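Local atomic coordinates of fumarylacetoacetate hydrolase (Burkholderia xenovorans, PDB entry 5TI1), a protein that probably hydrolyses fumarylacetoacetate to fumarate and acetoacetate, the last step of phenylalanine and tyrosine breakdown, with the help of a bound magnesium ion. Residues B[255-260]-B[430-435]; B[323-328]-B[420-425]; B[140-145]-B[286-291]; B[227-232]-B[376-381]. All blocks are in the same frame, centred on the assembly; numbering follows the deposited sequence.

Contact 1 of 4, residues B[255-260]-B[430-435]. With NA (sodium ion), chain L; MG (magnesium ion), chain K.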
loop_
_atom_site.group_PDB
_atom_site.type_symbol
_atom_site.label_atom_id
_atom_site.label_comp_id
_atom_site.label_asym_id
_atom_site.label_seq_id
_atom_site.Cartn_x
_atom_site.Cartn_y
_atom_site.Cartn_z
ATOM N N MET B 255 -4.337 -13.335 -13.233
ATOM C CA MET B 255 -4.767 -13.745 -11.905
ATOM C C MET B 255 -3.740 -14.678 -11.282
ATOM O O MET B 255 -3.018 -15.393 -11.986
ATOM C CB MET B 255 -6.128 -14.442 -11.963
ATOM C CG MET B 255 -6.821 -14.588 -10.635
ATOM S SD MET B 255 -8.404 -15.415 -10.853
ATOM C CE MET B 255 -9.274 -14.241 -11.891
ATOM N N VAL B 256 -3.686 -14.654 -9.949
ATOM C CA VAL B 256 -2.904 -15.580 -9.146
ATOM C C VAL B 256 -3.805 -16.115 -8.038
ATOM O O VAL B 256 -4.894 -15.599 -7.789
ATOM C CB VAL B 256 -1.650 -14.919 -8.540
ATOM C CG1 VAL B 256 -0.687 -14.489 -9.639
ATOM C CG2 VAL B 256 -2.055 -13.748 -7.644
ATOM N N LEU B 257 -3.334 -17.161 -7.364
ATOM C CA LEU B 257 -3.936 -17.585 -6.106
ATOM C C LEU B 257 -3.364 -16.750 -4.966
ATOM O O LEU B 257 -2.211 -16.326 -5.011
ATOM C CB LEU B 257 -3.666 -19.067 -5.848
ATOM C CG LEU B 257 -4.121 -20.030 -6.958
ATOM C CD1 LEU B 257 -3.652 -21.446 -6.675
ATOM C CD2 LEU B 257 -5.620 -19.994 -7.119
ATOM N N LEU B 258 -4.174 -16.525 -3.933
ATOM C CA LEU B 258 -3.824 -15.582 -2.872
ATOM C C LEU B 258 -4.338 -16.114 -1.543
ATOM O O LEU B 258 -5.542 -16.343 -1.385
ATOM C CB LEU B 258 -4.398 -14.184 -3.163
ATOM C CG LEU B 258 -3.932 -12.997 -2.298
ATOM C CD1 LEU B 258 -4.121 -11.650 -3.045
ATOM C CD2 LEU B 258 -4.649 -12.949 -0.965
ATOM N N ASN B 259 -3.425 -16.317 -0.592
ATOM C CA ASN B 259 -3.773 -16.719 0.762
ATOM C C ASN B 259 -3.515 -15.526 1.673
ATOM O O ASN B 259 -2.360 -15.208 1.984
ATOM C CB ASN B 259 -2.966 -17.937 1.213
ATOM C CG ASN B 259 -3.371 -18.419 2.601
ATOM O OD1 ASN B 259 -4.240 -17.812 3.246
ATOM N ND2 ASN B 259 -2.757 -19.524 3.065
ATOM N N ASP B 260 -4.594 -14.879 2.114
ATOM C CA ASP B 260 -4.499 -13.727 3.009
ATOM C C ASP B 260 -4.501 -14.233 4.448
ATOM O O ASP B 260 -5.527 -14.251 5.133
ATOM C CB ASP B 260 -5.649 -12.755 2.748
ATOM C CG ASP B 260 -5.658 -11.582 3.717
ATOM O OD1 ASP B 260 -4.581 -11.249 4.266
ATOM O OD2 ASP B 260 -6.751 -11.005 3.942
ATOM N N VAL B 430 -6.532 -25.349 -17.490
ATOM C CA VAL B 430 -5.812 -24.084 -17.448
ATOM C C VAL B 430 -5.687 -23.776 -15.965
ATOM O O VAL B 430 -6.661 -23.358 -15.331
ATOM C CB VAL B 430 -6.544 -22.974 -18.214
ATOM C CG1 VAL B 430 -5.904 -21.607 -17.984
ATOM C CG2 VAL B 430 -6.566 -23.307 -19.688
ATOM N N GLY B 431 -4.509 -24.043 -15.390
ATOM C CA GLY B 431 -4.342 -24.084 -13.956
ATOM C C GLY B 431 -3.368 -23.043 -13.421
ATOM O O GLY B 431 -2.674 -22.349 -14.173
ATOM N N PHE B 432 -3.306 -22.965 -12.092
ATOM C CA PHE B 432 -2.626 -21.872 -11.406
ATOM C C PHE B 432 -1.392 -22.310 -10.622
ATOM O O PHE B 432 -0.731 -21.461 -10.005
ATOM C CB PHE B 432 -3.609 -21.164 -10.468
ATOM C CG PHE B 432 -4.565 -20.250 -11.170
ATOM C CD1 PHE B 432 -5.665 -20.757 -11.835
ATOM C CD2 PHE B 432 -4.370 -18.874 -11.150
ATOM C CE1 PHE B 432 -6.552 -19.918 -12.473
ATOM C CE2 PHE B 432 -5.256 -18.024 -11.797
ATOM C CZ PHE B 432 -6.343 -18.544 -12.452
ATOM N N GLY B 433 -1.052 -23.597 -10.630
ATOM C CA GLY B 433 0.036 -23.995 -9.750
ATOM C C GLY B 433 -0.421 -23.982 -8.299
ATOM O O GLY B 433 -1.593 -24.218 -7.984
ATOM N N VAL B 434 0.513 -23.699 -7.391
ATOM C CA VAL B 434 0.190 -23.760 -5.974
ATOM C C VAL B 434 0.652 -22.497 -5.268
ATOM O O VAL B 434 1.603 -21.821 -5.680
ATOM C CB VAL B 434 0.781 -25.008 -5.273
ATOM C CG1 VAL B 434 0.219 -26.294 -5.886
ATOM C CG2 VAL B 434 2.305 -24.987 -5.291
ATOM N N CYS B 435 -0.050 -22.192 -4.185
ATOM C CA CYS B 435 0.222 -21.078 -3.296
ATOM C C CYS B 435 0.359 -21.676 -1.895
ATOM O O CYS B 435 -0.644 -21.864 -1.201
ATOM C CB CYS B 435 -0.915 -20.065 -3.397
ATOM S SG CYS B 435 -0.940 -18.858 -2.095
HETATM NA NA NA L . -2.496 -11.616 5.321
HETATM MG MG MG K . -8.879 -11.309 2.939
HETATM O O HOH W 1 -0.798 -21.044 1.407
#

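Contact 2 of 4, residues B[323-328]-B[420-425]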
loop_
_atom_site.group_PDB
_atom_site.type_symbol
_atom_site.label_atom_id
_atom_site.label_comp_id
_atom_site.label_asym_id
_atom_site.label_seq_id
_atom_site.Cartn_x
_atom_site.Cartn_y
_atom_site.Cartn_z
ATOM N N ASP B 323 -14.983 -19.637 -14.151
ATOM C CA ASP B 323 -15.146 -20.989 -13.617
ATOM C C ASP B 323 -13.763 -21.517 -13.250
ATOM O O ASP B 323 -13.077 -22.143 -14.059
ATOM C CB ASP B 323 -15.854 -21.855 -14.651
ATOM C CG ASP B 323 -16.143 -23.255 -14.161
ATOM O OD1 ASP B 323 -15.783 -23.607 -13.017
ATOM O OD2 ASP B 323 -16.739 -24.015 -14.948
ATOM N N ILE B 324 -13.339 -21.236 -12.018
ATOM C CA ILE B 324 -12.014 -21.607 -11.514
ATOM C C ILE B 324 -12.229 -22.527 -10.323
ATOM O O ILE B 324 -12.709 -22.085 -9.271
ATOM C CB ILE B 324 -11.167 -20.398 -11.101
ATOM C CG1 ILE B 324 -11.177 -19.296 -12.165
ATOM C CG2 ILE B 324 -9.739 -20.835 -10.843
ATOM C CD1 ILE B 324 -10.277 -18.108 -11.794
ATOM N N THR B 325 -11.900 -23.805 -10.494
ATOM C CA THR B 325 -11.948 -24.751 -9.390
ATOM C C THR B 325 -10.807 -24.444 -8.426
ATOM O O THR B 325 -9.662 -24.271 -8.849
ATOM C CB THR B 325 -11.845 -26.187 -9.915
ATOM O OG1 THR B 325 -13.026 -26.510 -10.658
ATOM C CG2 THR B 325 -11.704 -27.179 -8.770
ATOM N N LEU B 326 -11.125 -24.346 -7.138
ATOM C CA LEU B 326 -10.140 -24.055 -6.101
ATOM C C LEU B 326 -10.173 -25.125 -5.016
ATOM O O LEU B 326 -11.243 -25.639 -4.669
ATOM C CB LEU B 326 -10.403 -22.676 -5.484
ATOM C CG LEU B 326 -10.425 -21.485 -6.440
ATOM C CD1 LEU B 326 -11.049 -20.284 -5.756
ATOM C CD2 LEU B 326 -9.037 -21.136 -6.942
ATOM N N GLU B 327 -8.992 -25.454 -4.477
ATOM C CA GLU B 327 -8.854 -26.440 -3.416
ATOM C C GLU B 327 -7.780 -25.982 -2.442
ATOM O O GLU B 327 -6.851 -25.257 -2.805
ATOM C CB GLU B 327 -8.480 -27.839 -3.948
ATOM C CG GLU B 327 -9.468 -28.410 -4.956
ATOM C CD GLU B 327 -9.251 -29.894 -5.232
ATOM O OE1 GLU B 327 -8.324 -30.481 -4.639
ATOM O OE2 GLU B 327 -10.014 -30.466 -6.044
ATOM N N VAL B 328 -7.911 -26.417 -1.197
ATOM C CA VAL B 328 -6.913 -26.145 -0.175
ATOM C C VAL B 328 -6.608 -27.461 0.517
ATOM O O VAL B 328 -7.523 -28.233 0.823
ATOM C CB VAL B 328 -7.387 -25.077 0.832
ATOM C CG1 VAL B 328 -6.361 -24.879 1.958
ATOM C CG2 VAL B 328 -7.680 -23.733 0.106
ATOM N N ALA B 420 -4.598 -24.483 -4.383
ATOM C CA ALA B 420 -4.423 -24.935 -5.752
ATOM C C ALA B 420 -5.670 -24.576 -6.548
ATOM O O ALA B 420 -6.765 -24.453 -5.992
ATOM C CB ALA B 420 -4.170 -26.445 -5.831
ATOM N N GLY B 421 -5.507 -24.430 -7.856
ATOM C CA GLY B 421 -6.617 -23.990 -8.682
ATOM C C GLY B 421 -6.410 -24.305 -10.140
ATOM O O GLY B 421 -5.283 -24.292 -10.642
ATOM N N TRP B 422 -7.523 -24.555 -10.836
ATOM C CA TRP B 422 -7.475 -24.773 -12.271
ATOM C C TRP B 422 -8.852 -24.519 -12.864
ATOM O O TRP B 422 -9.873 -24.617 -12.175
ATOM C CB TRP B 422 -7.003 -26.195 -12.613
ATOM C CG TRP B 422 -7.791 -27.245 -11.923
ATOM C CD1 TRP B 422 -8.957 -27.828 -12.358
ATOM C CD2 TRP B 422 -7.483 -27.847 -10.669
ATOM N NE1 TRP B 422 -9.391 -28.743 -11.439
ATOM C CE2 TRP B 422 -8.501 -28.780 -10.393
ATOM C CE3 TRP B 422 -6.444 -27.682 -9.742
ATOM C CZ2 TRP B 422 -8.509 -29.552 -9.232
ATOM C CZ3 TRP B 422 -6.455 -28.447 -8.593
ATOM C CH2 TRP B 422 -7.478 -29.374 -8.347
ATOM N N CYS B 423 -8.860 -24.157 -14.143
ATOM C CA CYS B 423 -10.068 -24.195 -14.946
ATOM C C CYS B 423 -10.098 -25.531 -15.673
ATOM O O CYS B 423 -9.109 -25.913 -16.307
ATOM C CB CYS B 423 -10.102 -23.039 -15.942
ATOM S SG CYS B 423 -9.927 -21.400 -15.187
ATOM N N GLN B 424 -11.219 -26.243 -15.566
ATOM C CA GLN B 424 -11.386 -27.539 -16.215
ATOM C C GLN B 424 -12.060 -27.363 -17.572
ATOM O O GLN B 424 -13.176 -26.839 -17.652
ATOM C CB GLN B 424 -12.213 -28.476 -15.338
ATOM C CG GLN B 424 -12.345 -29.893 -15.884
ATOM C CD GLN B 424 -11.021 -30.629 -15.921
ATOM O OE1 GLN B 424 -10.409 -30.895 -14.881
ATOM N NE2 GLN B 424 -10.565 -30.956 -17.124
ATOM N N GLY B 425 -11.374 -27.787 -18.635
ATOM C CA GLY B 425 -11.950 -27.890 -19.954
ATOM C C GLY B 425 -12.201 -29.339 -20.337
ATOM O O GLY B 425 -12.149 -30.247 -19.510
HETATM O O HOH W 2 -15.092 -26.442 -15.541
#

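Contact 3 of 4, residues B[140-145]-B[286-291]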
loop_
_atom_site.group_PDB
_atom_site.type_symbol
_atom_site.label_atom_id
_atom_site.label_comp_id
_atom_site.label_asym_id
_atom_site.label_seq_id
_atom_site.Cartn_x
_atom_site.Cartn_y
_atom_site.Cartn_z
ATOM N N ALA B 140 14.331 -24.778 -11.173
ATOM C CA ALA B 140 14.070 -23.349 -11.191
ATOM C C ALA B 140 13.728 -22.825 -9.805
ATOM O O ALA B 140 13.225 -23.556 -8.947
ATOM C CB ALA B 140 12.929 -23.015 -12.152
ATOM N N GLN B 141 14.041 -21.546 -9.606
ATOM C CA GLN B 141 13.562 -20.732 -8.500
ATOM C C GLN B 141 12.503 -19.790 -9.050
ATOM O O GLN B 141 12.790 -19.026 -9.975
ATOM C CB GLN B 141 14.703 -19.921 -7.890
ATOM C CG GLN B 141 15.876 -20.759 -7.456
ATOM C CD GLN B 141 15.496 -21.654 -6.319
ATOM O OE1 GLN B 141 14.794 -21.227 -5.399
ATOM N NE2 GLN B 141 15.920 -22.914 -6.381
ATOM N N LEU B 142 11.291 -19.844 -8.502
ATOM C CA LEU B 142 10.218 -18.939 -8.911
ATOM C C LEU B 142 10.070 -17.828 -7.882
ATOM O O LEU B 142 9.972 -18.096 -6.678
ATOM C CB LEU B 142 8.894 -19.682 -9.074
ATOM C CG LEU B 142 9.005 -20.896 -9.987
ATOM C CD1 LEU B 142 7.642 -21.561 -10.122
ATOM C CD2 LEU B 142 9.579 -20.479 -11.334
ATOM N N HIS B 143 10.067 -16.588 -8.353
ATOM C CA HIS B 143 10.024 -15.432 -7.473
ATOM C C HIS B 143 8.697 -14.708 -7.645
ATOM O O HIS B 143 7.946 -14.966 -8.586
ATOM C CB HIS B 143 11.199 -14.491 -7.758
ATOM C CG HIS B 143 12.492 -15.204 -7.985
ATOM N ND1 HIS B 143 13.269 -15.682 -6.949
ATOM C CD2 HIS B 143 13.137 -15.542 -9.129
ATOM C CE1 HIS B 143 14.338 -16.275 -7.446
ATOM N NE2 HIS B 143 14.281 -16.208 -8.763
ATOM N N LEU B 144 8.412 -13.815 -6.702
ATOM C CA LEU B 144 7.245 -12.948 -6.779
ATOM C C LEU B 144 7.147 -12.386 -8.193
ATOM O O LEU B 144 8.125 -11.841 -8.711
ATOM C CB LEU B 144 7.347 -11.828 -5.743
ATOM C CG LEU B 144 6.021 -11.154 -5.402
ATOM C CD1 LEU B 144 5.124 -12.147 -4.658
ATOM C CD2 LEU B 144 6.233 -9.857 -4.603
ATOM N N PRO B 145 6.020 -12.565 -8.884
ATOM C CA PRO B 145 6.009 -12.259 -10.317
ATOM C C PRO B 145 5.961 -10.774 -10.633
ATOM O O PRO B 145 6.338 -10.386 -11.749
ATOM C CB PRO B 145 4.747 -12.972 -10.817
ATOM C CG PRO B 145 3.863 -13.022 -9.651
ATOM C CD PRO B 145 4.800 -13.288 -8.483
ATOM N N ILE B 286 1.100 -15.314 -2.496
ATOM C CA ILE B 286 0.512 -15.548 -3.809
ATOM C C ILE B 286 1.291 -16.629 -4.550
ATOM O O ILE B 286 2.482 -16.862 -4.307
ATOM C CB ILE B 286 0.411 -14.265 -4.673
ATOM C CG1 ILE B 286 1.791 -13.658 -4.957
ATOM C CG2 ILE B 286 -0.514 -13.248 -4.007
ATOM C CD1 ILE B 286 1.737 -12.488 -5.966
ATOM N N SER B 287 0.587 -17.306 -5.456
ATOM C CA SER B 287 1.219 -18.239 -6.362
ATOM C C SER B 287 2.121 -17.484 -7.340
ATOM O O SER B 287 1.942 -16.280 -7.566
ATOM C CB SER B 287 0.155 -19.037 -7.118
ATOM O OG SER B 287 -0.722 -18.172 -7.814
ATOM N N PRO B 288 3.106 -18.167 -7.933
ATOM C CA PRO B 288 4.099 -17.448 -8.747
ATOM C C PRO B 288 3.718 -17.223 -10.207
ATOM O O PRO B 288 4.318 -16.353 -10.845
ATOM C CB PRO B 288 5.343 -18.343 -8.635
ATOM C CG PRO B 288 4.789 -19.717 -8.424
ATOM C CD PRO B 288 3.527 -19.549 -7.628
ATOM N N TRP B 289 2.751 -17.971 -10.752
ATOM C CA TRP B 289 2.407 -17.903 -12.172
ATOM C C TRP B 289 1.167 -17.032 -12.397
ATOM O O TRP B 289 0.081 -17.338 -11.891
ATOM C CB TRP B 289 2.165 -19.302 -12.746
ATOM C CG TRP B 289 3.394 -20.167 -12.792
ATOM C CD1 TRP B 289 3.636 -21.283 -12.043
ATOM C CD2 TRP B 289 4.554 -19.973 -13.615
ATOM N NE1 TRP B 289 4.870 -21.800 -12.352
ATOM C CE2 TRP B 289 5.458 -21.016 -13.309
ATOM C CE3 TRP B 289 4.917 -19.022 -14.576
ATOM C CZ2 TRP B 289 6.699 -21.142 -13.940
ATOM C CZ3 TRP B 289 6.151 -19.140 -15.195
ATOM C CH2 TRP B 289 7.026 -20.195 -14.875
ATOM N N ILE B 290 1.306 -15.978 -13.187
ATOM C CA ILE B 290 0.155 -15.134 -13.483
ATOM C C ILE B 290 -0.522 -15.707 -14.714
ATOM O O ILE B 290 0.039 -15.673 -15.811
ATOM C CB ILE B 290 0.535 -13.666 -13.689
ATOM C CG1 ILE B 290 1.184 -13.103 -12.422
ATOM C CG2 ILE B 290 -0.713 -12.876 -13.994
ATOM C CD1 ILE B 290 1.504 -11.620 -12.519
ATOM N N VAL B 291 -1.712 -16.263 -14.521
ATOM C CA VAL B 291 -2.506 -16.796 -15.626
ATOM C C VAL B 291 -3.219 -15.618 -16.275
ATOM O O VAL B 291 -3.944 -14.885 -15.594
ATOM C CB VAL B 291 -3.506 -17.852 -15.131
ATOM C CG1 VAL B 291 -4.469 -18.257 -16.257
ATOM C CG2 VAL B 291 -2.774 -19.092 -14.570
HETATM O O HOH W 3 6.999 -15.986 -10.766
#

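Contact 4 of 4, residues B[227-232]-B[376-381]. With MG (magnesium ion), chain K.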
loop_
_atom_site.group_PDB
_atom_site.type_symbol
_atom_site.label_atom_id
_atom_site.label_comp_id
_atom_site.label_asym_id
_atom_site.label_seq_id
_atom_site.Cartn_x
_atom_site.Cartn_y
_atom_site.Cartn_z
ATOM N N LEU B 227 -8.758 -18.212 1.609
ATOM C CA LEU B 227 -8.664 -18.648 0.223
ATOM C C LEU B 227 -9.216 -17.557 -0.679
ATOM O O LEU B 227 -10.388 -17.181 -0.554
ATOM C CB LEU B 227 -9.439 -19.949 0.015
ATOM C CG LEU B 227 -9.774 -20.266 -1.448
ATOM C CD1 LEU B 227 -8.528 -20.637 -2.217
ATOM C CD2 LEU B 227 -10.774 -21.406 -1.516
ATOM N N GLU B 228 -8.373 -17.048 -1.578
ATOM C CA GLU B 228 -8.753 -15.960 -2.469
ATOM C C GLU B 228 -8.044 -16.113 -3.806
ATOM O O GLU B 228 -7.105 -16.897 -3.955
ATOM C CB GLU B 228 -8.385 -14.594 -1.875
ATOM C CG GLU B 228 -8.887 -14.353 -0.466
ATOM C CD GLU B 228 -8.691 -12.926 -0.029
ATOM O OE1 GLU B 228 -8.686 -12.667 1.191
ATOM O OE2 GLU B 228 -8.540 -12.069 -0.917
ATOM N N THR B 229 -8.487 -15.328 -4.779
ATOM C CA THR B 229 -7.682 -15.036 -5.952
ATOM C C THR B 229 -7.247 -13.574 -5.912
ATOM O O THR B 229 -7.884 -12.721 -5.285
ATOM C CB THR B 229 -8.451 -15.285 -7.245
ATOM O OG1 THR B 229 -9.490 -14.319 -7.336
ATOM C CG2 THR B 229 -9.068 -16.703 -7.264
ATOM N N GLY B 230 -6.150 -13.283 -6.597
ATOM C CA GLY B 230 -5.775 -11.895 -6.790
ATOM C C GLY B 230 -5.629 -11.603 -8.262
ATOM O O GLY B 230 -5.020 -12.395 -8.990
ATOM N N PHE B 231 -6.194 -10.502 -8.740
ATOM C CA PHE B 231 -5.914 -10.110 -10.109
ATOM C C PHE B 231 -4.923 -8.955 -10.129
ATOM O O PHE B 231 -4.804 -8.192 -9.168
ATOM C CB PHE B 231 -7.190 -9.775 -10.892
ATOM C CG PHE B 231 -8.006 -8.613 -10.363
ATOM C CD1 PHE B 231 -7.849 -7.333 -10.886
ATOM C CD2 PHE B 231 -9.008 -8.817 -9.426
ATOM C CE1 PHE B 231 -8.653 -6.275 -10.458
ATOM C CE2 PHE B 231 -9.816 -7.758 -8.997
ATOM C CZ PHE B 231 -9.636 -6.489 -9.518
ATOM N N VAL B 232 -4.179 -8.866 -11.224
ATOM C CA VAL B 232 -3.037 -7.971 -11.340
ATOM C C VAL B 232 -3.358 -6.929 -12.409
ATOM O O VAL B 232 -3.794 -7.277 -13.511
ATOM C CB VAL B 232 -1.760 -8.766 -11.666
ATOM C CG1 VAL B 232 -0.626 -7.851 -12.054
ATOM C CG2 VAL B 232 -1.355 -9.652 -10.456
ATOM N N GLY B 376 -11.230 -11.275 -1.754
ATOM C CA GLY B 376 -11.908 -11.672 -0.540
ATOM C C GLY B 376 -12.062 -13.183 -0.476
ATOM O O GLY B 376 -12.022 -13.879 -1.488
ATOM N N THR B 377 -12.213 -13.691 0.751
ATOM C CA THR B 377 -12.349 -15.132 0.987
ATOM C C THR B 377 -13.447 -15.735 0.126
ATOM O O THR B 377 -14.596 -15.305 0.182
ATOM C CB THR B 377 -12.661 -15.417 2.457
ATOM O OG1 THR B 377 -11.647 -14.854 3.288
ATOM C CG2 THR B 377 -12.724 -16.927 2.694
ATOM N N ILE B 378 -13.095 -16.751 -0.651
ATOM C CA ILE B 378 -14.022 -17.391 -1.577
ATOM C C ILE B 378 -14.680 -18.571 -0.867
ATOM O O ILE B 378 -14.025 -19.570 -0.553
ATOM C CB ILE B 378 -13.302 -17.842 -2.851
ATOM C CG1 ILE B 378 -12.591 -16.648 -3.493
ATOM C CG2 ILE B 378 -14.293 -18.494 -3.814
ATOM C CD1 ILE B 378 -11.538 -17.025 -4.504
ATOM N N SER B 379 -15.977 -18.458 -0.605
ATOM C CA SER B 379 -16.732 -19.517 0.048
ATOM C C SER B 379 -17.922 -19.905 -0.812
ATOM O O SER B 379 -18.614 -19.039 -1.368
ATOM C CB SER B 379 -17.200 -19.090 1.440
ATOM O OG SER B 379 -16.102 -19.081 2.337
ATOM N N GLY B 380 -18.149 -21.212 -0.921
ATOM C CA GLY B 380 -19.165 -21.735 -1.798
ATOM C C GLY B 380 -20.449 -22.092 -1.080
ATOM O O GLY B 380 -20.677 -21.711 0.072
ATOM N N PRO B 381 -21.320 -22.835 -1.765
ATOM C CA PRO B 381 -22.630 -23.164 -1.189
ATOM C C PRO B 381 -22.576 -24.225 -0.100
ATOM O O PRO B 381 -23.330 -24.150 0.873
ATOM C CB PRO B 381 -23.431 -23.660 -2.402
ATOM C CG PRO B 381 -22.674 -23.171 -3.608
ATOM C CD PRO B 381 -21.241 -23.190 -3.190
HETATM MG MG MG K . -8.879 -11.309 2.939
#

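Contact 1 of 4, residues B[255-260]-B[430-435]
Phe432 lays the edge of its ring along the backbone of Met255 and Val256. Its CE2 stands 3.5 Å from Met255 O and 3.7 Å from Met255 CB. With CG anti to the backbone N, the methionine chain runs straight out to SD, which in this one of two modelled conformers makes a tentative, oblique Met-aromatic contact, 5.0 Å from the centroid of Phe432 and 58° off the normal. Leu257 packs against Phe432 CB, its CG at 3.7 Å, crosses that side chain obliquely and sets CD1 against Gly433 O. No hydrogen bond joins the two segments directly. Their strands belong to different sheets of the FAH fold and pack through inward-facing Leu257, Phe432 and Cys435, axes 7.1 Å apart and 20° from parallel; apolar side chains suit this buried interface by filling the gap. Gly433 has a positive phi, 73°, at which a CB would collide with the preceding carbonyl. Beyond it the small Cys435 meets Leu257 CB with its CB at 3.8 Å, and its SG lies beside Asn259 N and CB. A water accepts from Asn259 ND2 and donates to Cys435 O, while Asn259 OD1 takes the backbone N-H of Glu226. Asp260 binds sodium through OD1 and magnesium through OD2.

Contact 2 of 4, residues B[323-328]-B[420-425]
This is an antiparallel strand pairing within the large mixed sheet of the C-terminal region, joining strand 325-328 to strand 420-424. Two hydrogen-bonded pairs carry it, Thr325 with Trp422 and Glu327 with Ala420, each through two backbone bonds. The one from Thr325 N to Trp422 O, 2.8 Å, is the most bent, 133° at the hydrogen. Between them, Leu326 and Gly421 form a non-hydrogen-bonded pair with CA atoms 4.4 Å apart; a CB on Gly421 would press on Leu326 CD2, so glycine suits this place. On the partly exposed face Trp422 CG sits between its own backbone N and carbonyl carbon (chi1 53°), which brings the indole toward Thr325 and Glu327. Thr325 CB lies over the five-membered ring, 4.2 Å from its centroid, in a CH-pi contact. Glu327 OE2 makes an oblique van der Waals contact with Trp422 CH2 at 3.6 Å, the two planes 59° apart, and also a long, weak ion pair with Arg343. Arg429 adds a cation-pi contact to the indole. Leu326 points to the other face; at the strand end Ile324 CG1 packs on Cys423 SG. Ile324 and Leu326 rest on Met255 and Leu257 of strand 252-263, while strand 339-345 pairs with the far side of 321-331.

Contact 3 of 4, residues B[140-145]-B[286-291]
Leu142 is the bump that fits between Pro288 and Trp289, where the edge strand of the five-stranded antiparallel sheet in the N-terminal family region meets the central mixed sheet of the C-terminal FAH region. The leucine spreads its branches over two surfaces. Its CB and CD1 lie on the pyrrolidine ring, with CD1 3.8 Å from Pro288 CG, while the same methyl reaches Trp289 NE1 at 3.6 Å and CD2 leans on the six-membered part of the indole at CZ2. Leucine and indole cross at about a right angle, and the fork lets each methyl touch a different part of the ring. The CB of Trp289 points away from 140-145, yet the broad ring comes back to Leu142; Phe37 meets it edge-to-face.

A second knob, Pro145, enters the hollow between Ile286 and Ile290. Its CG is 3.9 Å from Ile290 CG1, and its CD 4.0 Å from Ile286 CD1. The chi1 of 61° places Ile286 CG1 between its own backbone N and carbonyl carbon, and from there CD1 extends to Pro145 and to Leu144 CD1, 3.6 Å away and approached crosswise. The largely hydrocarbon seam is buried at Pro145, Ile286, Pro288 and Ile290 and more open at Leu142; it suits compact prolines, whose rigid rings probably lose little entropy on packing. No direct hydrogen bond crosses it, although a water lies between His143 O and Pro288 O, within hydrogen-bonding distance of both. The carbonyl of Pro288 also carries the ring of Pro145, with Pro145 CB 3.4 Å from Pro288 O.

Contact 4 of 4, residues B[227-232]-B[376-381]
Glu228 reaches the magnesium ion with OE1, at 2.2 Å, and gives its other carboxylate oxygen to the loop. Gly376 N donates to Glu228 OE2 at 2.9 Å, arriving from above the carboxylate plane, 73° out of it. The extended glutamate chain, its CG beside the backbone N (chi1 -52°), runs closely past the Gly376 peptide, CG lying 3.3 Å from Gly376 O. Glycine suits this position because its phi of 88° would force a CB against the preceding carbonyl. One step outward, Leu227 O takes the N-H of Ile378 at 2.7 Å, nearly along the C=O axis, and a CA-H...O contact from Thr377. Ile378 then folds its CD1 over the strand, 3.5 Å from Thr229 N, and packs it against the methyl CG2 of Thr229, the two side chains crossing at about a right angle. Farther out, Ser375 OG receives the N-H of Thr229. Asp153, Glu226 and Asp260 complete the protein ligands of the metal, and Thr377, predicted to bind substrate, touches His160, the predicted proton acceptor. The carboxylate is thus held at both oxygens, which probably limits its rotation and ties the position of the metal to that of the substrate-side loop.

Overall arrangement
Strand 252-263 links contacts 1, 3 and 4: in the central sheet it lies between strands 223-233 and 284-292, with Val256 N bonding to Gly230 O on one side and Met255 N to Val291 O on the other. Contacts 1 and 2, centres about 9 Å apart, share the second sheet, where Phe432 N meets Gly421 O. Contacts 1 and 4 converge on magnesium through Asp260 and Glu228. Contact 2 lies off this site, the Leu326 side chain about 13 Å from the ion, yet Leu326 packs on Ile378 of contact 4. Contacts 3 and 4 have centres about 18 Å apart but still touch, Ile290 CD1 lying 4.0 Å from Val232 CG2.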